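Local atomic coordinates of rieske iron-sulfur protein soxF (Sulfolobus acidocaldarius, PDB entry 1JM1), a protein that probably carries electrons in the respiratory chain through the [2Fe-2S] cluster that it binds. Residues I60-Y65 with G166-Y171. Numbering follows the deposited sequence.
Sequences IPNPYY and GTNAPY
Asn62 OD1 is gripped by two N-H groups that come at its amide from opposite faces, neither lying in the carbonyl plane. From across the contact, Asn168 ND2 donates to Asn62 OD1 at 2.8 Å in a moderately bent bond; the two side chains run antiparallel past one another, their amide planes 36° apart. From two residues further on in its own segment, Tyr64 N reaches Asn62 OD1 at 3.0 Å, closing an Asx turn. A chi1 of 175° puts CG of Asn62 beside its carbonyl carbon, on the side of the residues that follow, which brings OD1 back over Tyr64 N. The other end of this amide is engaged as well: Asn62 ND2 donates to Ile75 O and to a water 2.9 Å away, which in turn donates to Asn168 O. The Asx turn falls within a type I beta turn from Asn62 to Tyr65. Here the loop leaving strand 59-61 meets the one leaving strand 161-167, with the Tyr64 side chain about 13 Å from the bound [2Fe-2S] cluster. Were Asn62 an alanine, Asn168 ND2 and Tyr64 N would probably lose their shared acceptor, and the turn its side-chain brace. Beside this polar junction, Ala169 CB sits over the centre of one face of the Tyr64 ring, a CH-pi contact 3.5 Å from the centroid, while Asn168 ND2 lies at the ring's edge. Beyond the ring, Tyr64 OH is hydrogen-bonded to Pro147 O and Arg146 NH1.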
loop_
_atom_site.group_PDB
_atom_site.type_symbol
_atom_site.label_atom_id
_atom_site.label_comp_id
_atom_site.label_asym_id
_atom_site.label_seq_id
_atom_site.Cartn_x
_atom_site.Cartn_y
_atom_site.Cartn_z
ATOM N N ILE A 60 5.149 5.911 9.904
ATOM C CA ILE A 60 4.626 4.635 10.410
ATOM C C ILE A 60 5.840 3.694 10.512
ATOM O O ILE A 60 6.850 3.850 9.814
ATOM C CB ILE A 60 3.510 4.077 9.588
ATOM C CG1 ILE A 60 3.963 3.631 8.199
ATOM C CG2 ILE A 60 2.350 5.051 9.470
ATOM C CD1 ILE A 60 2.893 3.149 7.263
ATOM N N PRO A 61 5.748 2.634 11.340
ATOM C CA PRO A 61 6.897 1.741 11.467
ATOM C C PRO A 61 7.024 0.829 10.277
ATOM O O PRO A 61 6.051 0.506 9.612
ATOM C CB PRO A 61 6.565 0.925 12.748
ATOM C CG PRO A 61 5.408 1.602 13.419
ATOM C CD PRO A 61 4.676 2.316 12.284
ATOM N N ASN A 62 8.269 0.334 10.051
ATOM C CA ASN A 62 8.475 -0.767 9.166
ATOM C C ASN A 62 8.517 -2.042 9.980
ATOM O O ASN A 62 9.569 -2.358 10.578
ATOM C CB ASN A 62 9.778 -0.663 8.358
ATOM C CG ASN A 62 10.002 -1.900 7.544
ATOM O OD1 ASN A 62 9.046 -2.675 7.295
ATOM N ND2 ASN A 62 11.208 -2.141 7.101
ATOM N N PRO A 63 7.441 -2.841 10.039
ATOM C CA PRO A 63 7.460 -4.047 10.891
ATOM C C PRO A 63 8.395 -5.129 10.400
ATOM O O PRO A 63 8.668 -6.078 11.140
ATOM C CB PRO A 63 5.996 -4.518 10.854
ATOM C CG PRO A 63 5.509 -4.041 9.561
ATOM C CD PRO A 63 6.155 -2.683 9.313
ATOM N N TYR A 64 8.885 -5.024 9.167
ATOM C CA TYR A 64 9.800 -5.997 8.578
ATOM C C TYR A 64 11.281 -5.624 8.783
ATOM O O TYR A 64 12.129 -6.334 8.240
ATOM C CB TYR A 64 9.478 -6.203 7.121
ATOM C CG TYR A 64 8.211 -6.924 6.827
ATOM C CD1 TYR A 64 7.047 -6.261 6.444
ATOM C CD2 TYR A 64 8.165 -8.304 6.859
ATOM C CE1 TYR A 64 5.897 -6.969 6.133
ATOM C CE2 TYR A 64 7.043 -9.016 6.500
ATOM C CZ TYR A 64 5.893 -8.343 6.131
ATOM O OH TYR A 64 4.821 -9.097 5.741
ATOM N N TYR A 65 11.587 -4.608 9.589
ATOM C CA TYR A 65 13.012 -4.278 9.828
ATOM C C TYR A 65 13.762 -5.521 10.266
ATOM O O TYR A 65 13.332 -6.248 11.171
ATOM C CB TYR A 65 13.069 -3.204 10.910
ATOM C CG TYR A 65 14.503 -2.885 11.316
ATOM C CD1 TYR A 65 15.262 -2.029 10.605
ATOM C CD2 TYR A 65 15.132 -3.487 12.383
ATOM C CE1 TYR A 65 16.574 -1.717 10.961
ATOM C CE2 TYR A 65 16.424 -3.163 12.765
ATOM C CZ TYR A 65 17.115 -2.259 12.036
ATOM O OH TYR A 65 18.424 -1.960 12.450
ATOM N N GLY A 166 10.230 0.964 -4.032
ATOM C CA GLY A 166 10.568 -0.330 -3.485
ATOM C C GLY A 166 9.403 -0.865 -2.666
ATOM O O GLY A 166 8.344 -0.280 -2.643
ATOM N N THR A 167 9.641 -1.999 -1.993
ATOM C CA THR A 167 8.707 -2.516 -1.005
ATOM C C THR A 167 9.490 -2.954 0.205
ATOM O O THR A 167 10.686 -3.235 0.110
ATOM C CB THR A 167 7.817 -3.664 -1.523
ATOM O OG1 THR A 167 8.603 -4.838 -1.730
ATOM C CG2 THR A 167 7.125 -3.291 -2.824
ATOM N N ASN A 168 8.821 -3.054 1.351
ATOM C CA ASN A 168 9.484 -3.517 2.561
ATOM C C ASN A 168 9.467 -5.023 2.710
ATOM O O ASN A 168 10.125 -5.564 3.613
ATOM C CB ASN A 168 8.924 -2.876 3.825
ATOM C CG ASN A 168 7.485 -3.269 4.130
ATOM O OD1 ASN A 168 6.796 -3.836 3.254
ATOM N ND2 ASN A 168 7.020 -2.947 5.321
ATOM N N ALA A 169 8.751 -5.748 1.834
ATOM C CA ALA A 169 8.523 -7.181 1.971
ATOM C C ALA A 169 8.058 -7.722 0.672
ATOM O O ALA A 169 7.478 -6.984 -0.178
ATOM C CB ALA A 169 7.467 -7.408 3.040
ATOM N N PRO A 170 8.180 -9.026 0.460
ATOM C CA PRO A 170 7.538 -9.682 -0.697
ATOM C C PRO A 170 6.027 -9.644 -0.563
ATOM O O PRO A 170 5.457 -9.762 0.534
ATOM C CB PRO A 170 8.032 -11.142 -0.580
ATOM C CG PRO A 170 8.310 -11.316 0.902
ATOM C CD PRO A 170 8.877 -9.999 1.332
ATOM N N TYR A 171 5.373 -9.542 -1.703
ATOM C CA TYR A 171 3.926 -9.716 -1.799
ATOM C C TYR A 171 3.564 -11.185 -1.555
ATOM O O TYR A 171 4.435 -12.072 -1.456
ATOM C CB TYR A 171 3.468 -9.286 -3.190
ATOM C CG TYR A 171 3.725 -7.845 -3.559
ATOM C CD1 TYR A 171 3.852 -7.495 -4.891
ATOM C CD2 TYR A 171 3.821 -6.820 -2.629
ATOM C CE1 TYR A 171 4.061 -6.201 -5.280
ATOM C CE2 TYR A 171 4.036 -5.501 -3.023
ATOM C CZ TYR A 171 4.158 -5.188 -4.346
ATOM O OH TYR A 171 4.371 -3.881 -4.684
HETATM O O HOH W 1 11.944 -4.257 5.298
#